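Local coordinates for protein phenylalanine hydroxylase (Colwellia psychrerythraea, PDB 2V27) that probably catalyses the iron- and tetrahydrobiopterin-dependent hydroxylation of L-phenylalanine to L-tyrosine with molecular oxygen, the first step of phenylalanine breakdown, at residues 29-34 with 119-124; 45-50 with 123-128; 256-259 with 263-266. All coordinates share one frame; numbering follows the deposited sequence. Where two conformers were deposited one is given.

Contact 1 of 3, residues 29-34 with 119-124; sequences QELFTR and DIFHEI. With FE (Fe (III) ion), chain E.
Leu31 lays its beta carbon on the ring of Phe121: CB stands 3.6 Å from the ring centroid and 6° off the normal, a CH-pi contact over the middle of one face. Its CD1 branch reaches back to the root of the same ring, 3.7 Å from Phe121 CG. At the far end of the ring Phe121 CZ meets Leu31 O at 3.5 Å, and Phe121 CE1 approaches Phe32 N. Phe121 reaches this far because its CG is anti to the backbone N (chi1 -177°), which sends the ring out from helix 120-131 to helix 22-38. A flat ring suits the spot, since it can lie along a neighbouring helix backbone while Leu31 CB covers the centre of the face and CD1 the root of the ring. Trp28 meets Phe121 edge-to-face and Phe125 stacks on it, so the ring belongs to a buried aromatic cluster.

The next residue, His122, points elsewhere, its NE2 binding the iron at 2.0 Å. With His127 and Glu167 it makes the two-histidine, one-carboxylate facial triad of the biopterin-dependent aromatic amino acid hydroxylases. Glu123 bends at chi2, and its OE1 lies 2.7 Å from iron-bound water 1, which can donate to it.

Behind these groups, Asp119 is the N-cap of the helix. Its OD2 accepts from His122 N at 3.0 Å in a nearly straight bond (175°), while OD1 forms a salt bridge with Arg107. Ser186 OG hydrogen-bonds His122 ND1, a second-shell contact that helps fix the turn of the imidazole.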
loop_
_atom_site.group_PDB
_atom_site.type_symbol
_atom_site.label_atom_id
_atom_site.label_comp_id
_atom_site.label_asym_id
_atom_site.label_seq_id
_atom_site.Cartn_x
_atom_site.Cartn_y
_atom_site.Cartn_z
ATOM N N GLN B 29 -8.920 -26.704 -0.576
ATOM C CA GLN B 29 -10.241 -26.841 0.027
ATOM C C GLN B 29 -10.563 -25.630 0.930
ATOM O O GLN B 29 -11.694 -25.131 0.930
ATOM C CB GLN B 29 -10.301 -28.113 0.875
ATOM C CG GLN B 29 -11.642 -28.380 1.495
ATOM C CD GLN B 29 -11.620 -29.697 2.270
ATOM O OE1 GLN B 29 -10.594 -30.067 2.855
ATOM N NE2 GLN B 29 -12.742 -30.392 2.283
ATOM N N GLU B 30 -9.556 -25.220 1.692
ATOM C CA GLU B 30 -9.717 -24.096 2.624
ATOM C C GLU B 30 -9.947 -22.800 1.864
ATOM O O GLU B 30 -10.882 -22.036 2.186
ATOM C CB GLU B 30 -8.519 -23.988 3.566
ATOM C CG GLU B 30 -8.582 -25.046 4.663
ATOM C CD GLU B 30 -7.475 -24.926 5.689
ATOM O OE1 GLU B 30 -6.994 -23.781 5.944
ATOM O OE2 GLU B 30 -7.094 -25.989 6.244
ATOM N N LEU B 31 -9.145 -22.580 0.819
ATOM C CA LEU B 31 -9.333 -21.413 -0.082
ATOM C C LEU B 31 -10.705 -21.376 -0.758
ATOM O O LEU B 31 -11.389 -20.325 -0.788
ATOM C CB LEU B 31 -8.268 -21.379 -1.151
ATOM C CG LEU B 31 -6.843 -21.169 -0.685
ATOM C CD1 LEU B 31 -5.804 -21.323 -1.802
ATOM C CD2 LEU B 31 -6.669 -19.819 0.038
ATOM N N PHE B 32 -11.175 -22.530 -1.227
ATOM C CA PHE B 32 -12.445 -22.645 -1.940
ATOM C C PHE B 32 -13.583 -22.407 -0.965
ATOM O O PHE B 32 -14.485 -21.578 -1.214
ATOM C CB PHE B 32 -12.555 -24.067 -2.537
ATOM C CG PHE B 32 -13.563 -24.188 -3.636
ATOM C CD1 PHE B 32 -13.136 -24.160 -4.956
ATOM C CD2 PHE B 32 -14.933 -24.327 -3.383
ATOM C CE1 PHE B 32 -14.004 -24.286 -5.994
ATOM C CE2 PHE B 32 -15.843 -24.429 -4.443
ATOM C CZ PHE B 32 -15.355 -24.418 -5.769
ATOM N N THR B 33 -13.577 -23.134 0.150
ATOM C CA THR B 33 -14.701 -23.011 1.091
ATOM C C THR B 33 -14.861 -21.580 1.617
ATOM O O THR B 33 -15.987 -21.076 1.697
ATOM C CB THR B 33 -14.589 -23.981 2.304
ATOM O OG1 THR B 33 -13.260 -23.949 2.840
ATOM C CG2 THR B 33 -14.955 -25.366 1.901
ATOM N N ARG B 34 -13.741 -20.948 1.984
ATOM C CA ARG B 34 -13.773 -19.563 2.477
ATOM C C ARG B 34 -14.270 -18.597 1.391
ATOM O O ARG B 34 -15.021 -17.681 1.686
ATOM C CB ARG B 34 -12.454 -19.104 3.088
ATOM C CG ARG B 34 -11.416 -18.668 2.114
ATOM C CD ARG B 34 -10.102 -18.369 2.826
ATOM N NE ARG B 34 -9.190 -17.733 1.896
ATOM C CZ ARG B 34 -7.991 -17.277 2.189
ATOM N NH1 ARG B 34 -7.492 -17.401 3.436
ATOM N NH2 ARG B 34 -7.291 -16.696 1.220
ATOM N N ASP B 119 -1.387 -17.850 -8.278
ATOM C CA ASP B 119 -1.271 -19.300 -8.155
ATOM C C ASP B 119 -2.451 -20.004 -8.821
ATOM O O ASP B 119 -3.340 -19.367 -9.410
ATOM C CB ASP B 119 -1.018 -19.759 -6.690
ATOM C CG ASP B 119 -2.254 -19.710 -5.822
ATOM O OD1 ASP B 119 -2.163 -20.275 -4.692
ATOM O OD2 ASP B 119 -3.340 -19.200 -6.254
ATOM N N ILE B 120 -2.493 -21.336 -8.716
ATOM C CA ILE B 120 -3.499 -22.101 -9.427
ATOM C C ILE B 120 -4.906 -21.786 -8.909
ATOM O O ILE B 120 -5.877 -21.816 -9.688
ATOM C CB ILE B 120 -3.168 -23.609 -9.402
ATOM C CG1 ILE B 120 -4.046 -24.348 -10.398
ATOM C CG2 ILE B 120 -3.326 -24.242 -8.023
ATOM C CD1 ILE B 120 -3.475 -25.806 -10.705
ATOM N N PHE B 121 -5.019 -21.475 -7.599
ATOM C CA PHE B 121 -6.316 -21.062 -7.077
ATOM C C PHE B 121 -6.788 -19.703 -7.667
ATOM O O PHE B 121 -7.949 -19.578 -8.103
ATOM C CB PHE B 121 -6.320 -21.044 -5.537
ATOM C CG PHE B 121 -7.672 -20.680 -4.986
ATOM C CD1 PHE B 121 -8.679 -21.646 -4.931
ATOM C CD2 PHE B 121 -7.992 -19.346 -4.607
ATOM C CE1 PHE B 121 -9.999 -21.314 -4.467
ATOM C CE2 PHE B 121 -9.287 -19.008 -4.149
ATOM C CZ PHE B 121 -10.292 -19.966 -4.072
ATOM N N HIS B 122 -5.923 -18.706 -7.638
ATOM C CA HIS B 122 -6.265 -17.426 -8.286
ATOM C C HIS B 122 -6.779 -17.636 -9.725
ATOM O O HIS B 122 -7.816 -17.124 -10.118
ATOM C CB HIS B 122 -5.088 -16.461 -8.278
ATOM C CG HIS B 122 -5.331 -15.262 -9.144
ATOM N ND1 HIS B 122 -6.348 -14.362 -8.868
ATOM C CD2 HIS B 122 -4.797 -14.879 -10.327
ATOM C CE1 HIS B 122 -6.354 -13.421 -9.803
ATOM N NE2 HIS B 122 -5.423 -13.712 -10.703
ATOM N N GLU B 123 -6.065 -18.431 -10.523
ATOM C CA GLU B 123 -6.424 -18.539 -11.944
ATOM C C GLU B 123 -7.683 -19.358 -12.127
ATOM O O GLU B 123 -8.554 -18.919 -12.893
ATOM C CB GLU B 123 -5.274 -19.185 -12.776
ATOM C CG GLU B 123 -3.884 -18.549 -12.587
ATOM C CD GLU B 123 -3.749 -17.153 -13.152
ATOM O OE1 GLU B 123 -4.779 -16.500 -13.513
ATOM O OE2 GLU B 123 -2.574 -16.695 -13.243
ATOM N N ILE B 124 -7.771 -20.534 -11.477
ATOM C CA ILE B 124 -8.915 -21.398 -11.747
ATOM C C ILE B 124 -10.190 -20.878 -11.053
ATOM O O ILE B 124 -11.248 -20.838 -11.674
ATOM C CB ILE B 124 -8.592 -22.894 -11.400
ATOM C CG1 ILE B 124 -7.508 -23.417 -12.361
ATOM C CG2 ILE B 124 -9.837 -23.768 -11.483
ATOM C CD1 ILE B 124 -7.205 -24.905 -12.183
HETATM FE FE FE E . -5.379 -12.634 -12.419
HETATM O O HOH W 1 -4.253 -13.904 -13.647
HETATM O O HOH W 2 -3.280 -12.004 -11.883
#

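Contact 2 of 3, residues 45-50 with 123-128; sequences DEYHEG and EIFGHC. With FE (Fe (III) ion), chain E.
Tyr47 and Phe125 both hold CG anti to the backbone N (chi1 175° and -170°), and these torsions send the phenol out from helix 45-54 and turn the benzyl group of Phe125 to meet it. The two side chains cross at about a right angle. Tyr47 OH donates to Phe125 O over a short 2.6 Å, while standing above one face of the Phe125 ring, 3.1 Å from CE2 and displaced toward the rim. Relative to the Tyr47 ring, Phe125 O lies at the edge, in its plane, 3.3 Å from Tyr47 CE1. The carbonyl is approached at 141° (C=O...donor), with the hydroxyl tilted out of the carbonyl plane. A tyrosine fits because it combines an apolar ring for the buried helix interface with one proton at its end. Pro129, four residues after Phe125, has no N-H to offer this carbonyl in the usual helical bond, and the phenol supplies a donor.

Helix 120-131 is here the iron-carrying helix of the hydroxylase fold, and it contains a pi-type turn. Glu123 O accepts from both His127 N (3.0 Å) and Cys128 N (3.1 Å). The widened turn probably helps bring His127 onto the same side of the helix as His122, five residues earlier, so that both reach one metal. His127 NE2 binds the iron, and Glu123 OE1 lies at the edge of the imidazole, in its plane and 3.2 Å from CD2.

Farther out, Phe32 packs edge-to-face against Phe125, and Ile39 touches both Tyr47 and Phe125. Tyr47 also rests on Pro129 and Leu130, while the ring of Phe100 meets His127.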
loop_
_atom_site.group_PDB
_atom_site.type_symbol
_atom_site.label_atom_id
_atom_site.label_comp_id
_atom_site.label_asym_id
_atom_site.label_seq_id
_atom_site.Cartn_x
_atom_site.Cartn_y
_atom_site.Cartn_z
ATOM N N ASP B 45 -23.641 -12.383 -11.404
ATOM C CA ASP B 45 -24.372 -13.528 -11.897
ATOM C C ASP B 45 -23.618 -14.321 -12.974
ATOM O O ASP B 45 -23.698 -15.563 -13.033
ATOM C CB ASP B 45 -25.708 -13.063 -12.470
ATOM C CG ASP B 45 -26.648 -12.536 -11.428
ATOM O OD1 ASP B 45 -26.375 -12.626 -10.229
ATOM O OD2 ASP B 45 -27.700 -12.001 -11.867
ATOM N N GLU B 46 -22.888 -13.606 -13.841
ATOM C CA GLU B 46 -22.183 -14.267 -14.950
ATOM C C GLU B 46 -21.125 -15.241 -14.414
ATOM O O GLU B 46 -20.867 -16.289 -14.990
ATOM C CB GLU B 46 -21.537 -13.230 -15.884
ATOM C CG GLU B 46 -22.548 -12.261 -16.566
ATOM C CD GLU B 46 -22.812 -10.950 -15.800
ATOM O OE1 GLU B 46 -22.746 -10.941 -14.548
ATOM O OE2 GLU B 46 -22.984 -9.944 -16.526
ATOM N N TYR B 47 -20.492 -14.837 -13.313
ATOM C CA TYR B 47 -19.484 -15.634 -12.645
ATOM C C TYR B 47 -20.146 -16.883 -12.011
ATOM O O TYR B 47 -19.641 -17.999 -12.197
ATOM C CB TYR B 47 -18.719 -14.790 -11.595
ATOM C CG TYR B 47 -17.748 -15.620 -10.795
ATOM C CD1 TYR B 47 -16.422 -15.798 -11.249
ATOM C CD2 TYR B 47 -18.144 -16.263 -9.623
ATOM C CE1 TYR B 47 -15.509 -16.553 -10.509
ATOM C CE2 TYR B 47 -17.249 -17.052 -8.890
ATOM C CZ TYR B 47 -15.951 -17.196 -9.336
ATOM O OH TYR B 47 -15.095 -17.995 -8.636
ATOM N N HIS B 48 -21.267 -16.713 -11.283
ATOM C CA HIS B 48 -21.959 -17.844 -10.710
ATOM C C HIS B 48 -22.424 -18.839 -11.792
ATOM O O HIS B 48 -22.266 -20.055 -11.605
ATOM C CB HIS B 48 -23.131 -17.363 -9.894
ATOM C CG HIS B 48 -22.725 -16.745 -8.593
ATOM N ND1 HIS B 48 -22.274 -17.493 -7.526
ATOM C CD2 HIS B 48 -22.706 -15.452 -8.182
ATOM C CE1 HIS B 48 -22.008 -16.688 -6.511
ATOM N NE2 HIS B 48 -22.286 -15.447 -6.872
ATOM N N GLU B 49 -22.903 -18.328 -12.923
ATOM C CA GLU B 49 -23.242 -19.199 -14.053
ATOM C C GLU B 49 -22.009 -20.027 -14.490
ATOM O O GLU B 49 -22.091 -21.272 -14.685
ATOM C CB GLU B 49 -23.744 -18.387 -15.238
ATOM C CG GLU B 49 -24.059 -19.366 -16.437
ATOM C CD GLU B 49 -24.575 -18.664 -17.662
ATOM O OE1 GLU B 49 -24.304 -17.437 -17.811
ATOM O OE2 GLU B 49 -25.292 -19.334 -18.457
ATOM N N GLY B 50 -20.843 -19.373 -14.557
ATOM C CA GLY B 50 -19.609 -20.046 -14.931
ATOM C C GLY B 50 -19.188 -21.088 -13.920
ATOM O O GLY B 50 -18.703 -22.171 -14.305
ATOM N N GLU B 123 -6.065 -18.431 -10.523
ATOM C CA GLU B 123 -6.424 -18.539 -11.944
ATOM C C GLU B 123 -7.683 -19.358 -12.127
ATOM O O GLU B 123 -8.554 -18.919 -12.893
ATOM C CB GLU B 123 -5.274 -19.185 -12.776
ATOM C CG GLU B 123 -3.884 -18.549 -12.587
ATOM C CD GLU B 123 -3.749 -17.153 -13.152
ATOM O OE1 GLU B 123 -4.779 -16.500 -13.513
ATOM O OE2 GLU B 123 -2.574 -16.695 -13.243
ATOM N N ILE B 124 -7.771 -20.534 -11.477
ATOM C CA ILE B 124 -8.915 -21.398 -11.747
ATOM C C ILE B 124 -10.190 -20.878 -11.053
ATOM O O ILE B 124 -11.248 -20.838 -11.674
ATOM C CB ILE B 124 -8.592 -22.894 -11.400
ATOM C CG1 ILE B 124 -7.508 -23.417 -12.361
ATOM C CG2 ILE B 124 -9.837 -23.768 -11.483
ATOM C CD1 ILE B 124 -7.205 -24.905 -12.183
ATOM N N PHE B 125 -10.074 -20.478 -9.780
ATOM C CA PHE B 125 -11.230 -19.950 -9.103
ATOM C C PHE B 125 -11.553 -18.506 -9.547
ATOM O O PHE B 125 -12.739 -18.137 -9.789
ATOM C CB PHE B 125 -11.037 -20.038 -7.588
ATOM C CG PHE B 125 -12.283 -19.738 -6.833
ATOM C CD1 PHE B 125 -13.106 -20.771 -6.344
ATOM C CD2 PHE B 125 -12.585 -18.431 -6.560
ATOM C CE1 PHE B 125 -14.301 -20.459 -5.634
ATOM C CE2 PHE B 125 -13.711 -18.104 -5.866
ATOM C CZ PHE B 125 -14.578 -19.075 -5.391
ATOM N N GLY B 126 -10.520 -17.677 -9.656
ATOM C CA GLY B 126 -10.767 -16.270 -9.986
ATOM C C GLY B 126 -11.178 -15.970 -11.432
ATOM O O GLY B 126 -12.018 -15.075 -11.659
ATOM N N HIS B 127 -10.495 -16.617 -12.412
ATOM C CA HIS B 127 -10.702 -16.292 -13.844
ATOM C C HIS B 127 -11.475 -17.337 -14.658
ATOM O O HIS B 127 -12.325 -17.023 -15.493
ATOM C CB HIS B 127 -9.370 -15.999 -14.544
ATOM C CG HIS B 127 -8.670 -14.763 -14.035
ATOM N ND1 HIS B 127 -9.271 -13.513 -13.957
ATOM C CD2 HIS B 127 -7.420 -14.608 -13.544
ATOM C CE1 HIS B 127 -8.403 -12.644 -13.459
ATOM N NE2 HIS B 127 -7.283 -13.279 -13.187
ATOM N N CYS B 128 -11.200 -18.612 -14.401
ATOM C CA CYS B 128 -11.724 -19.632 -15.307
ATOM C C CYS B 128 -13.280 -19.674 -15.364
ATOM O O CYS B 128 -13.844 -19.925 -16.435
ATOM C CB CYS B 128 -11.115 -20.996 -14.970
ATOM S SG CYS B 128 -9.438 -21.110 -15.591
HETATM FE FE FE E . -5.379 -12.634 -12.419
HETATM O O HOH W 1 -4.253 -13.904 -13.647
HETATM O O HOH W 2 -3.280 -12.004 -11.883
#

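Contact 3 of 3, residues 256-259 with 263-266; sequences LHEA and VKKA
Lys264 NZ is gripped by two carboxylates: Glu258 OE2 at 2.6 Å, a hydrogen-bonded salt bridge, and Asp113 of the second subunit. The glutamate uses the anti lone pair of OE2, the one turned away from its other oxygen. Both chains are extended beyond CG and cross at a slant near their ends. Lys264 starts with CG beside its backbone N (chi1 -61°), and its long methylene arm then runs over Ala259, with Lys264 CG 3.8 Å from Ala259 CB and Lys264 CE 3.2 Å from Ala259 O. A small alanine suits this place, because its methyl touches both the lysine arm and Val263, whose CG1 lies 3.7 Å from Ala259 CB.

Residues 256-259 have the extended, polyproline-like backbone of a linker between helices 241-254 and 261-265, and the contact folds that linker back against the short helix it enters. His257 ties the linker to the body of the protein through Asp209. Replacing Lys264 with an alanine would probably leave Glu258 and the neighbouring subunit's Asp113 without their shared positive charge and uncover the methyl of Ala259.

The enzyme is monomeric, so the bridge to the second chain may not persist in solution. Within the chain, an ion pair near the surface adjoins a small apolar patch: sharing Lys264 between two carboxylates probably keeps its ammonium group protonated, while its methylenes shield the patch.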
loop_
_atom_site.group_PDB
_atom_site.type_symbol
_atom_site.label_atom_id
_atom_site.label_comp_id
_atom_site.label_asym_id
_atom_site.label_seq_id
_atom_site.Cartn_x
_atom_site.Cartn_y
_atom_site.Cartn_z
ATOM N N LEU B 256 -1.132 11.156 -18.141
ATOM C CA LEU B 256 -1.796 10.409 -17.085
ATOM C C LEU B 256 -2.578 11.322 -16.181
ATOM O O LEU B 256 -2.172 12.454 -15.929
ATOM C CB LEU B 256 -0.789 9.632 -16.254
ATOM C CG LEU B 256 -0.011 8.508 -16.946
ATOM C CD1 LEU B 256 1.013 7.888 -15.974
ATOM C CD2 LEU B 256 -0.937 7.439 -17.512
ATOM N N HIS B 257 -3.673 10.813 -15.629
ATOM C CA HIS B 257 -4.357 11.455 -14.510
ATOM C C HIS B 257 -3.345 11.670 -13.392
ATOM O O HIS B 257 -2.394 10.878 -13.211
ATOM C CB HIS B 257 -5.411 10.515 -13.905
ATOM C CG HIS B 257 -6.743 10.510 -14.580
ATOM N ND1 HIS B 257 -7.541 11.638 -14.613
ATOM C CD2 HIS B 257 -7.475 9.499 -15.138
ATOM C CE1 HIS B 257 -8.690 11.329 -15.197
ATOM N NE2 HIS B 257 -8.668 10.049 -15.540
ATOM N N GLU B 258 -3.563 12.727 -12.594
ATOM C CA GLU B 258 -2.727 12.875 -11.380
ATOM C C GLU B 258 -2.991 11.641 -10.510
ATOM O O GLU B 258 -4.136 11.212 -10.398
ATOM C CB GLU B 258 -3.127 14.110 -10.590
ATOM C CG GLU B 258 -2.165 14.363 -9.442
ATOM C CD GLU B 258 -2.554 15.581 -8.618
ATOM O OE1 GLU B 258 -3.455 16.345 -9.020
ATOM O OE2 GLU B 258 -1.949 15.767 -7.550
ATOM N N ALA B 259 -1.920 11.103 -9.970
ATOM C CA ALA B 259 -2.015 9.932 -9.060
ATOM C C ALA B 259 -2.773 10.283 -7.781
ATOM O O ALA B 259 -2.640 11.408 -7.244
ATOM C CB ALA B 259 -0.664 9.465 -8.704
ATOM N N VAL B 263 -1.033 6.155 -4.418
ATOM C CA VAL B 263 -0.119 5.839 -5.554
ATOM C C VAL B 263 1.188 6.652 -5.501
ATOM O O VAL B 263 2.275 6.104 -5.757
ATOM C CB VAL B 263 -0.878 6.010 -6.884
ATOM C CG1 VAL B 263 0.095 5.917 -8.100
ATOM C CG2 VAL B 263 -1.962 4.916 -6.976
ATOM N N LYS B 264 1.090 7.904 -5.110
ATOM C CA LYS B 264 2.282 8.719 -4.937
ATOM C C LYS B 264 3.209 8.111 -3.883
ATOM O O LYS B 264 4.426 8.089 -4.034
ATOM C CB LYS B 264 1.942 10.159 -4.566
ATOM C CG LYS B 264 1.138 10.850 -5.619
ATOM C CD LYS B 264 0.978 12.358 -5.280
ATOM C CE LYS B 264 0.002 13.008 -6.295
ATOM N NZ LYS B 264 -0.486 14.363 -5.848
ATOM N N LYS B 265 2.616 7.585 -2.808
ATOM C CA LYS B 265 3.350 7.032 -1.673
ATOM C C LYS B 265 3.929 5.669 -1.953
ATOM O O LYS B 265 5.008 5.315 -1.443
ATOM C CB LYS B 265 2.397 7.013 -0.459
ATOM C CG LYS B 265 2.979 6.417 0.819
ATOM C CD LYS B 265 1.945 6.657 1.946
ATOM C CE LYS B 265 2.530 6.183 3.247
ATOM N NZ LYS B 265 1.521 6.466 4.309
ATOM N N ALA B 266 3.284 4.893 -2.836
ATOM C CA ALA B 266 3.708 3.509 -3.080
ATOM C C ALA B 266 5.088 3.443 -3.724
ATOM O O ALA B 266 5.500 4.361 -4.450
ATOM C CB ALA B 266 2.716 2.747 -3.957
#

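Overall arrangement
Contacts 1 and 2 are both buried and share helix 120-131, which meets helix 22-38 and, about a turn further on, helix 45-54 while holding two iron ligands. Their centres are 12 Å apart, and they meet where Phe32 packs on Phe125 and where the two histidines converge on the metal. Ring-face packing without any hydrogen bond joins the helices in contact 1; contact 2 adds a phenol-to-carbonyl bond. Contact 3 is different in place and chemistry: about 31 to 32 Å from the other two between centres, near the C-terminal end and the partner chain, it relies on a salt bridge at the surface and involves no aromatic ring.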